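Local coordinates for citryl-CoA lyase (Hydrogenobacter thermophilus, PDB 6HXP), which probably cleaves citryl-CoA into acetyl-CoA and oxaloacetate, at residues H15-Y18 with R23-D26; A36-L41 with S197-D202; S76-G81 with E224-E229; P68-A73 with S97-A102. One frame throughout, in Å; residues are numbered along the deposited sequence.

Contact 1 of 4, residues H15-Y18 with R23-D26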
# COMPACT_ATOMS: atom_id res chain seq x y z
N HIS A 15 -11.14 26.48 -13.64
CA HIS A 15 -10.98 25.89 -12.29
C HIS A 15 -12.17 24.99 -11.87
O HIS A 15 -12.06 24.31 -10.85
CB HIS A 15 -10.67 26.94 -11.20
CG HIS A 15 -9.30 27.52 -11.33
ND1 HIS A 15 -9.06 28.62 -12.14
CD2 HIS A 15 -8.13 27.10 -10.79
CE1 HIS A 15 -7.75 28.84 -12.06
NE2 HIS A 15 -7.15 27.96 -11.25
N GLU A 16 -13.25 24.89 -12.66
CA GLU A 16 -14.38 24.03 -12.32
C GLU A 16 -14.16 22.61 -12.84
O GLU A 16 -13.74 22.45 -13.98
CB GLU A 16 -15.70 24.58 -12.88
CG GLU A 16 -16.12 25.86 -12.19
CD GLU A 16 -17.55 26.27 -12.46
OE1 GLU A 16 -18.08 25.93 -13.55
OE2 GLU A 16 -18.14 26.95 -11.59
N THR A 17 -14.53 21.61 -12.05
CA THR A 17 -14.35 20.23 -12.39
C THR A 17 -15.52 19.76 -13.25
O THR A 17 -16.68 19.99 -12.92
CB THR A 17 -14.28 19.38 -11.12
OG1 THR A 17 -13.26 19.88 -10.23
CG2 THR A 17 -14.04 17.92 -11.41
N TYR A 18 -15.19 19.07 -14.35
CA TYR A 18 -16.15 18.41 -15.21
C TYR A 18 -15.85 16.93 -15.19
O TYR A 18 -14.69 16.53 -15.42
CB TYR A 18 -16.06 18.93 -16.65
CG TYR A 18 -16.74 20.27 -16.79
CD1 TYR A 18 -16.22 21.41 -16.17
CD2 TYR A 18 -17.97 20.38 -17.42
CE1 TYR A 18 -16.88 22.64 -16.25
CE2 TYR A 18 -18.63 21.60 -17.49
CZ TYR A 18 -18.11 22.70 -16.87
OH TYR A 18 -18.85 23.87 -16.95
N ARG A 23 -20.68 19.19 -15.51
CA ARG A 23 -20.20 20.08 -14.45
C ARG A 23 -20.44 19.39 -13.10
O ARG A 23 -21.59 19.11 -12.73
CB ARG A 23 -20.95 21.38 -14.53
CG ARG A 23 -20.49 22.43 -13.56
CD ARG A 23 -21.32 23.69 -13.78
NE ARG A 23 -20.88 24.76 -12.89
CZ ARG A 23 -21.63 25.31 -11.94
NH1 ARG A 23 -22.87 24.88 -11.72
NH2 ARG A 23 -21.14 26.27 -11.17
N LEU A 24 -19.36 19.15 -12.35
CA LEU A 24 -19.50 18.46 -11.06
C LEU A 24 -20.47 19.19 -10.13
O LEU A 24 -21.29 18.53 -9.50
CB LEU A 24 -18.14 18.27 -10.41
CG LEU A 24 -18.18 17.49 -9.05
CD1 LEU A 24 -18.94 16.20 -9.16
CD2 LEU A 24 -16.77 17.21 -8.58
N LEU A 25 -20.45 20.52 -10.13
CA LEU A 25 -21.35 21.27 -9.26
C LEU A 25 -22.81 21.07 -9.62
O LEU A 25 -23.66 21.23 -8.74
CB LEU A 25 -20.94 22.72 -9.17
CG LEU A 25 -19.62 22.82 -8.31
CD1 LEU A 25 -19.35 24.14 -7.94
CD2 LEU A 25 -19.66 21.96 -7.01
N ASP A 26 -23.13 20.71 -10.89
CA ASP A 26 -24.51 20.38 -11.26
C ASP A 26 -24.87 18.96 -10.84
O ASP A 26 -26.04 18.66 -10.66
CB ASP A 26 -24.74 20.55 -12.76
CG ASP A 26 -24.76 22.00 -13.22
OD1 ASP A 26 -24.77 22.91 -12.36
OD2 ASP A 26 -24.69 22.23 -14.43
O HOH W 1 -18.00 21.88 -11.29
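The aromatic ring of Y18 carries the CA of R23 over one face, while the backbone O of E16 lies in the ring plane at its edge. This is a CH-pi contact: R23 CA sits 3.9 Å from the centroid of the Y18 ring. The guanidinium of R23 has its own arrangement, with L25 CB over the centre of one face and the carboxylates of E16 and D26 at its edge.

E16 is gripped side-on. R23 NE reaches E16 OE1 at 3.1 Å and R23 NH2 reaches E16 OE2, also at 3.1 Å, both nearly straight. The acid lies close to the guanidinium plane, yet its own plane is turned 42° from it, and NE meets OE1 from above the carboxylate. R23 gets there by keeping CG trans to its backbone N (chi1 -176°) and staying extended as far as NE. The third nitrogen, R23 NH1, reaches forward to D26 OD1 at 2.8 Å, in the helix R23 caps.

Y18 and R23 form an antiparallel non-hydrogen-bonded pair of a small beta hairpin, and R23 is also the N-cap of helix 24-27. At the join, L24 N donates to T17 O at 2.9 Å. A water donates to that same T17 O and accepts from L25 N at 3.0 Å. P249 of a third subunit packs on Y18.

With one carboxylate on its NE and NH2 and another on NH1, the arginine's positive charge is probably stabilised by both acids, and its head is fixed against rotation where strand turns into helix.

Contact 2 of 4, residues A36-L41 with S197-D202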
# COMPACT_ATOMS: atom_id res chain seq x y z
N ALA A 36 -23.57 8.80 -9.66
CA ALA A 36 -22.29 9.44 -10.03
C ALA A 36 -21.18 8.40 -10.26
O ALA A 36 -20.32 8.57 -11.13
CB ALA A 36 -21.87 10.46 -8.98
N ILE A 37 -21.21 7.32 -9.47
CA ILE A 37 -20.27 6.23 -9.68
C ILE A 37 -20.48 5.58 -11.05
O ILE A 37 -19.54 5.33 -11.79
CB ILE A 37 -20.42 5.20 -8.55
CG1 ILE A 37 -19.87 5.81 -7.24
CG2 ILE A 37 -19.71 3.90 -8.88
CD1 ILE A 37 -20.32 5.10 -5.98
N TYR A 38 -21.74 5.31 -11.37
CA TYR A 38 -22.03 4.73 -12.67
C TYR A 38 -21.48 5.69 -13.75
O TYR A 38 -20.82 5.24 -14.70
CB TYR A 38 -23.53 4.52 -12.86
CG TYR A 38 -23.85 3.87 -14.19
CD1 TYR A 38 -23.90 4.62 -15.37
CD2 TYR A 38 -24.14 2.52 -14.28
CE1 TYR A 38 -24.18 4.02 -16.60
CE2 TYR A 38 -24.40 1.91 -15.51
CZ TYR A 38 -24.43 2.67 -16.67
OH TYR A 38 -24.68 2.09 -17.91
N LEU A 39 -21.80 6.97 -13.65
CA LEU A 39 -21.34 7.93 -14.65
C LEU A 39 -19.82 7.91 -14.80
O LEU A 39 -19.31 7.88 -15.93
CB LEU A 39 -21.82 9.33 -14.25
CG LEU A 39 -21.22 10.48 -15.07
CD1 LEU A 39 -21.63 10.40 -16.51
CD2 LEU A 39 -21.59 11.82 -14.44
N ILE A 40 -19.08 8.01 -13.67
CA ILE A 40 -17.64 8.14 -13.82
C ILE A 40 -17.04 6.89 -14.42
O ILE A 40 -16.06 6.97 -15.15
CB ILE A 40 -16.96 8.59 -12.54
CG1 ILE A 40 -15.55 9.18 -12.91
CG2 ILE A 40 -16.89 7.50 -11.48
CD1 ILE A 40 -14.95 9.91 -11.73
N LEU A 41 -17.60 5.72 -14.08
CA LEU A 41 -17.06 4.45 -14.59
C LEU A 41 -17.47 4.16 -16.02
O LEU A 41 -16.66 3.67 -16.81
CB LEU A 41 -17.46 3.30 -13.70
CG LEU A 41 -16.97 3.36 -12.26
CD1 LEU A 41 -17.47 2.16 -11.48
CD2 LEU A 41 -15.44 3.48 -12.21
N SER A 197 -22.35 -7.05 -15.96
CA SER A 197 -22.30 -7.40 -17.39
C SER A 197 -23.55 -6.96 -18.10
O SER A 197 -23.48 -6.45 -19.22
CB SER A 197 -22.07 -8.90 -17.56
OG SER A 197 -20.83 -9.32 -17.02
N GLU A 198 -24.71 -7.10 -17.44
CA GLU A 198 -26.00 -6.65 -17.99
C GLU A 198 -25.95 -5.14 -18.27
O GLU A 198 -26.62 -4.68 -19.22
CB GLU A 198 -27.15 -6.98 -17.04
CG GLU A 198 -28.47 -7.15 -17.75
CD GLU A 198 -28.57 -8.54 -18.35
OE1 GLU A 198 -28.95 -9.47 -17.60
OE2 GLU A 198 -28.08 -8.74 -19.48
N MET A 199 -25.22 -4.37 -17.43
CA MET A 199 -25.00 -2.92 -17.58
C MET A 199 -23.99 -2.58 -18.69
O MET A 199 -23.77 -1.41 -18.95
CB MET A 199 -24.46 -2.29 -16.27
CG MET A 199 -25.45 -2.27 -15.13
SD MET A 199 -24.63 -1.83 -13.62
CE MET A 199 -25.98 -1.87 -12.44
N GLY A 200 -23.33 -3.58 -19.29
CA GLY A 200 -22.35 -3.35 -20.33
C GLY A 200 -20.95 -2.97 -19.87
O GLY A 200 -20.17 -2.46 -20.68
N PHE A 201 -20.60 -3.23 -18.60
CA PHE A 201 -19.27 -2.95 -18.13
C PHE A 201 -18.29 -4.01 -18.58
O PHE A 201 -18.63 -5.19 -18.67
CB PHE A 201 -19.23 -2.85 -16.61
CG PHE A 201 -19.82 -1.54 -16.12
CD1 PHE A 201 -19.13 -0.34 -16.29
CD2 PHE A 201 -21.01 -1.52 -15.39
CE1 PHE A 201 -19.62 0.85 -15.77
CE2 PHE A 201 -21.49 -0.32 -14.86
CZ PHE A 201 -20.80 0.85 -15.06
N ASP A 202 -17.05 -3.58 -18.81
CA ASP A 202 -15.95 -4.46 -19.17
C ASP A 202 -15.59 -5.35 -17.98
O ASP A 202 -15.57 -4.90 -16.82
CB ASP A 202 -14.74 -3.58 -19.52
CG ASP A 202 -13.45 -4.28 -19.91
OD1 ASP A 202 -13.46 -5.53 -20.07
OD2 ASP A 202 -12.45 -3.59 -20.10
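F201 points the edge of its ring at the face of Y38, an offset edge-to-face (T-shaped) pair that joins helix 33-42 to the Schellman motif ending helix 188-198. The two centroids are 5.3 Å apart and the planes stand at 66°. F201 CE2 comes to 3.7 Å from Y38 CE2, with F201 CZ over the Y38 face. With chi1 at -178°, the Y38 side chain projects away from its own backbone N, which carries the ring out from the helix to the phenylalanine.

M199 takes a different side of the same tyrosine. Its SD lies at the ring edge, 4.2 Å from Y38 CE2, a Met-aromatic contact in the plane of the ring; M199 was modelled in two conformers, and this geometry holds for one of them.

The chain can turn from M199 to F201 because G200 adopts a positive phi of 82°, which favours glycine, and G200 N bonds back to S197 O at 2.9 Å. The phenolic end of Y38 looks elsewhere for its polar partner: K42 NZ hydrogen-bonds both to Y38 OH and to M199 O, tying the two segments together from outside. F209 of helix 206-228 meets F201 in a second edge-to-face pair and also packs on L41. Placing an alanine here instead of F201 would probably open a gap between helix 33-42 and the turn after helix 188-198 and leave the Y38 face without its aromatic neighbour.

F201 also reaches the next turn of helix 33-42, where its CE1 lies 3.9 Å from L41 CB.

Contact 3 of 4, residues S76-G81 with E224-E229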
# COMPACT_ATOMS: atom_id res chain seq x y z
N SER A 76 -4.57 -4.39 11.28
CA SER A 76 -3.18 -4.62 11.72
C SER A 76 -2.32 -3.42 11.32
O SER A 76 -1.54 -2.93 12.15
CB SER A 76 -2.61 -5.90 11.12
OG SER A 76 -3.36 -7.01 11.59
N VAL A 77 -2.46 -2.89 10.11
CA VAL A 77 -1.73 -1.68 9.73
C VAL A 77 -2.13 -0.49 10.62
O VAL A 77 -1.27 0.23 11.10
CB VAL A 77 -1.91 -1.42 8.24
CG1 VAL A 77 -1.48 -0.02 7.86
CG2 VAL A 77 -1.11 -2.45 7.45
N ALA A 78 -3.43 -0.33 10.91
CA ALA A 78 -3.85 0.73 11.81
C ALA A 78 -3.20 0.54 13.19
O ALA A 78 -2.72 1.52 13.79
CB ALA A 78 -5.37 0.66 11.97
N SER A 79 -3.15 -0.69 13.68
CA SER A 79 -2.55 -1.04 14.98
C SER A 79 -1.05 -0.63 15.06
O SER A 79 -0.52 -0.35 16.16
CB SER A 79 -2.73 -2.52 15.25
OG SER A 79 -2.49 -2.82 16.64
N GLY A 80 -0.37 -0.65 13.92
CA GLY A 80 1.02 -0.21 13.86
C GLY A 80 1.18 1.29 14.10
O GLY A 80 2.31 1.77 14.27
N GLY A 81 0.08 2.04 14.11
CA GLY A 81 0.06 3.47 14.40
C GLY A 81 0.12 4.29 13.13
O GLY A 81 1.11 4.95 12.81
N GLU A 224 -12.64 2.11 13.87
CA GLU A 224 -12.90 1.39 15.11
C GLU A 224 -11.58 0.94 15.76
O GLU A 224 -11.38 1.12 16.97
CB GLU A 224 -13.83 0.20 14.85
CG GLU A 224 -14.27 -0.48 16.13
CD GLU A 224 -15.23 -1.61 15.90
OE1 GLU A 224 -14.90 -2.53 15.13
OE2 GLU A 224 -16.35 -1.57 16.48
N GLU A 225 -10.65 0.41 14.95
CA GLU A 225 -9.38 -0.03 15.51
C GLU A 225 -8.62 1.18 16.14
O GLU A 225 -8.05 1.06 17.22
CB GLU A 225 -8.50 -0.66 14.43
CG GLU A 225 -7.25 -1.33 14.97
CD GLU A 225 -7.50 -2.58 15.78
OE1 GLU A 225 -8.49 -3.30 15.49
OE2 GLU A 225 -6.69 -2.87 16.71
N LEU A 226 -8.59 2.31 15.43
CA LEU A 226 -7.85 3.48 15.91
C LEU A 226 -8.43 4.13 17.15
O LEU A 226 -7.68 4.76 17.88
CB LEU A 226 -7.75 4.53 14.81
CG LEU A 226 -6.88 4.15 13.60
CD1 LEU A 226 -7.01 5.20 12.49
CD2 LEU A 226 -5.41 3.98 14.03
N THR A 227 -9.75 4.04 17.34
CA THR A 227 -10.43 4.76 18.42
C THR A 227 -10.85 3.89 19.56
O THR A 227 -11.23 4.44 20.60
CB THR A 227 -11.64 5.51 17.84
OG1 THR A 227 -12.60 4.58 17.33
CG2 THR A 227 -11.23 6.55 16.80
N THR A 228 -10.81 2.55 19.42
CA THR A 228 -11.24 1.67 20.52
C THR A 228 -10.18 0.71 21.03
O THR A 228 -10.45 0.02 22.01
CB THR A 228 -12.52 0.90 20.14
OG1 THR A 228 -12.24 -0.11 19.20
CG2 THR A 228 -13.60 1.79 19.60
N GLU A 229 -9.02 0.61 20.40
CA GLU A 229 -8.00 -0.35 20.77
C GLU A 229 -6.71 0.37 21.01
O GLU A 229 -6.44 1.43 20.42
CB GLU A 229 -7.80 -1.36 19.63
CG GLU A 229 -9.05 -2.17 19.28
CD GLU A 229 -9.43 -3.22 20.31
OE1 GLU A 229 -8.65 -3.43 21.27
OE2 GLU A 229 -10.48 -3.87 20.12
O HOH W 2 -4.64 -1.59 17.72
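E225 lays the start of its side chain against A78, where two helices pack through a very small residue. E225 CB is 4.2 Å from A78 CB, and CG, swung to the side opposite the backbone N (chi1 -171°), is hardly closer at 4.1 Å. At chi2 the chain bends (68°), so the carboxylate leaves the alanine and heads for the S79 side. There E225 OE2 hydrogen-bonds a water at 2.6 Å, and the same water is bonded to S79 OG at 2.7 Å, bridging two groups too far apart to meet directly; S79 OG is also hydrogen-bonded by the backbone N of K234, its stronger partner. The stronger partners of the acid lie outside the two segments: R75 NE forms a salt bridge with OE1, and K234 NZ with OE2. Two basic groups on one buried carboxylate would probably favour its charged form.

L226 adds the apolar half. Its CD2 sits 3.9 Å from A78 CB and 3.7 Å from A78 O, so the alanine methyl is met by both E225 and L226. With so little side chain between them, the CA atoms of A78 and L226 approach to 6.4 Å.

The contact thus joins the last turns of helix 69-79 and helix 206-228. The loop carrying F232, S233 and K234 passes by S79, helix 84-93 packs behind V77, and residues of the second and fourth subunits close round it.

Contact 4 of 4, residues P68-A73 with S97-A102. With COA (coenzyme A), chain B.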
# COMPACT_ATOMS: atom_id res chain seq x y z
N PRO A 68 -12.34 -11.38 7.18
CA PRO A 68 -11.60 -11.51 5.93
C PRO A 68 -10.19 -10.95 6.03
O PRO A 68 -9.94 -10.05 6.80
CB PRO A 68 -12.41 -10.71 4.93
CG PRO A 68 -13.66 -10.30 5.58
CD PRO A 68 -13.55 -10.53 7.06
N PRO A 69 -9.28 -11.42 5.17
CA PRO A 69 -7.89 -10.91 5.23
C PRO A 69 -7.78 -9.41 4.99
O PRO A 69 -6.84 -8.80 5.49
CB PRO A 69 -7.14 -11.73 4.17
CG PRO A 69 -8.18 -12.38 3.33
CD PRO A 69 -9.42 -12.52 4.19
N SER A 70 -8.69 -8.80 4.24
CA SER A 70 -8.72 -7.36 4.06
C SER A 70 -8.93 -6.65 5.38
O SER A 70 -8.28 -5.65 5.66
CB SER A 70 -9.80 -6.96 3.06
OG SER A 70 -11.03 -7.64 3.37
N ALA A 71 -9.89 -7.12 6.19
CA ALA A 71 -10.09 -6.46 7.48
C ALA A 71 -8.94 -6.68 8.41
O ALA A 71 -8.55 -5.80 9.19
CB ALA A 71 -11.40 -6.91 8.10
N ILE A 72 -8.38 -7.89 8.40
CA ILE A 72 -7.24 -8.21 9.26
C ILE A 72 -6.07 -7.29 8.87
O ILE A 72 -5.43 -6.71 9.75
CB ILE A 72 -6.83 -9.69 9.09
CG1 ILE A 72 -7.96 -10.61 9.59
CG2 ILE A 72 -5.49 -9.95 9.83
CD1 ILE A 72 -7.62 -12.09 9.36
N ALA A 73 -5.79 -7.19 7.59
CA ALA A 73 -4.67 -6.34 7.13
C ALA A 73 -4.89 -4.88 7.48
O ALA A 73 -3.99 -4.20 7.97
CB ALA A 73 -4.43 -6.51 5.63
N SER A 97 -6.59 -12.25 -6.10
CA SER A 97 -7.24 -13.31 -6.86
C SER A 97 -8.23 -14.14 -6.08
O SER A 97 -9.25 -14.59 -6.65
CB SER A 97 -6.22 -14.21 -7.53
OG SER A 97 -5.40 -14.86 -6.56
N ALA A 98 -8.00 -14.29 -4.76
CA ALA A 98 -8.86 -15.09 -3.90
C ALA A 98 -9.86 -14.24 -3.10
O ALA A 98 -10.64 -14.78 -2.29
CB ALA A 98 -8.00 -15.89 -2.94
N HIS A 99 -9.86 -12.93 -3.29
CA HIS A 99 -10.66 -12.00 -2.52
C HIS A 99 -11.06 -10.81 -3.41
O HIS A 99 -10.92 -9.65 -3.05
CB HIS A 99 -9.86 -11.59 -1.27
CG HIS A 99 -10.58 -10.78 -0.22
ND1 HIS A 99 -11.95 -10.91 -0.00
CD2 HIS A 99 -10.07 -9.99 0.74
CE1 HIS A 99 -12.21 -10.15 1.06
NE2 HIS A 99 -11.12 -9.56 1.52
N GLY A 100 -11.66 -11.14 -4.55
CA GLY A 100 -12.16 -10.11 -5.47
C GLY A 100 -11.94 -10.41 -6.93
O GLY A 100 -12.75 -10.01 -7.79
N GLY A 101 -10.89 -11.16 -7.23
CA GLY A 101 -10.61 -11.54 -8.62
C GLY A 101 -11.69 -12.35 -9.29
O GLY A 101 -11.84 -12.29 -10.51
N ALA A 102 -12.49 -13.08 -8.50
CA ALA A 102 -13.58 -13.87 -9.10
C ALA A 102 -14.58 -12.98 -9.80
O ALA A 102 -15.24 -13.45 -10.70
CB ALA A 102 -14.28 -14.68 -8.03
N1A COA B . -16.92 -25.07 -10.85
C2A COA B . -16.78 -26.38 -11.05
N3A COA B . -16.66 -27.36 -10.15
C4A COA B . -16.70 -26.88 -8.90
C5A COA B . -16.83 -25.55 -8.53
C6A COA B . -16.95 -24.61 -9.58
N6A COA B . -17.12 -23.30 -9.37
N7A COA B . -16.85 -25.42 -7.15
C8A COA B . -16.74 -26.65 -6.73
N9A COA B . -16.66 -27.59 -7.73
C1B COA B . -16.63 -29.05 -7.59
C2B COA B . -16.03 -29.58 -6.28
O2B COA B . -14.68 -29.99 -6.49
C3B COA B . -16.95 -30.78 -6.02
O3B COA B . -16.59 -31.87 -6.89
P3B COA B . -16.82 -33.46 -6.59
O7A COA B . -17.39 -33.69 -5.23
O8A COA B . -17.74 -33.97 -7.71
O9A COA B . -15.44 -34.11 -6.78
C4B COA B . -18.30 -30.26 -6.49
O4B COA B . -17.97 -29.52 -7.68
C5B COA B . -19.05 -29.36 -5.54
O5B COA B . -18.99 -29.88 -4.20
P1A COA B . -19.16 -28.90 -2.91
O1A COA B . -18.90 -29.64 -1.66
O2A COA B . -20.57 -28.31 -3.00
O3A COA B . -18.14 -27.69 -3.08
P2A COA B . -16.83 -27.26 -2.29
O4A COA B . -17.10 -27.22 -0.83
O5A COA B . -15.73 -28.25 -2.69
O6A COA B . -16.35 -25.81 -2.88
CBP COA B . -15.71 -23.47 -2.69
CCP COA B . -16.54 -24.61 -2.10
CDP COA B . -16.35 -22.15 -2.24
CEP COA B . -14.29 -23.56 -2.11
CAP COA B . -15.63 -23.52 -4.24
OAP COA B . -16.84 -23.90 -4.86
C9P COA B . -15.10 -22.23 -4.86
O9P COA B . -13.89 -22.01 -4.90
N8P COA B . -16.00 -21.40 -5.39
C7P COA B . -15.64 -20.22 -6.16
C6P COA B . -15.14 -20.58 -7.55
C5P COA B . -14.44 -19.43 -8.23
O5P COA B . -15.03 -18.37 -8.44
N4P COA B . -13.19 -19.65 -8.61
C3P COA B . -12.53 -18.95 -9.71
C2P COA B . -12.15 -17.52 -9.38
S1P COA B . -11.11 -17.55 -7.89
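H99 and S70 share the polar bond of this contact, made where the loop leading into helix 101-116 meets the first turn of helix 69-79, whose N-cap is P68. S70 OG and H99 NE2 are 2.7 Å apart, with the hydroxyl in the plane of the imidazole; either may be the donor. The serine sets OG between its backbone N and carbonyl carbon (chi1 47°), directed at the ring.

The apolar contacts come from the two prolines. P69 lays its CD over one face of the H99 ring, with CG 4.0 Å from H99 CD2, and P68 CB lies 3.8 Å from H99 NE2. Aromatic neighbours complete the setting: F95 of the same chain and F232 of the fourth subunit both meet the imidazole edge-to-face. A leucine in place of H99 would probably leave the S70 hydroxyl without its mate in this buried site and disturb both ring contacts.

Ligand contacts come from residues on both sides of H99 in the chain, S97 before it and A102 in helix 101-116. S97 O lies 3.7 Å from S1P of coenzyme A, and A102 CB sits 3.8 Å from its O5P.

In the fold
Contact 1 comes first, in the N-terminal hairpin, and closes before the others open. Contact 2 follows through helix 33-42, its centre about 21 Å from that of contact 1, and reaches forward to residues 197-202, so contact 4 falls within its span. Contacts 3 and 4 share helix 69-79, at its end and start, with centres about 19 Å apart. Contact 3, also on helix 206-228, crosses both 2 and 4 in sequence. All four meet other subunits: the second lies against contacts 1, 2 and 3 and touches I72 in contact 4, the third touches contact 1, the fourth contacts 3 and 4. The largely helical chain is thus tied together near its tetramer interfaces, with coenzyme A beside contact 4.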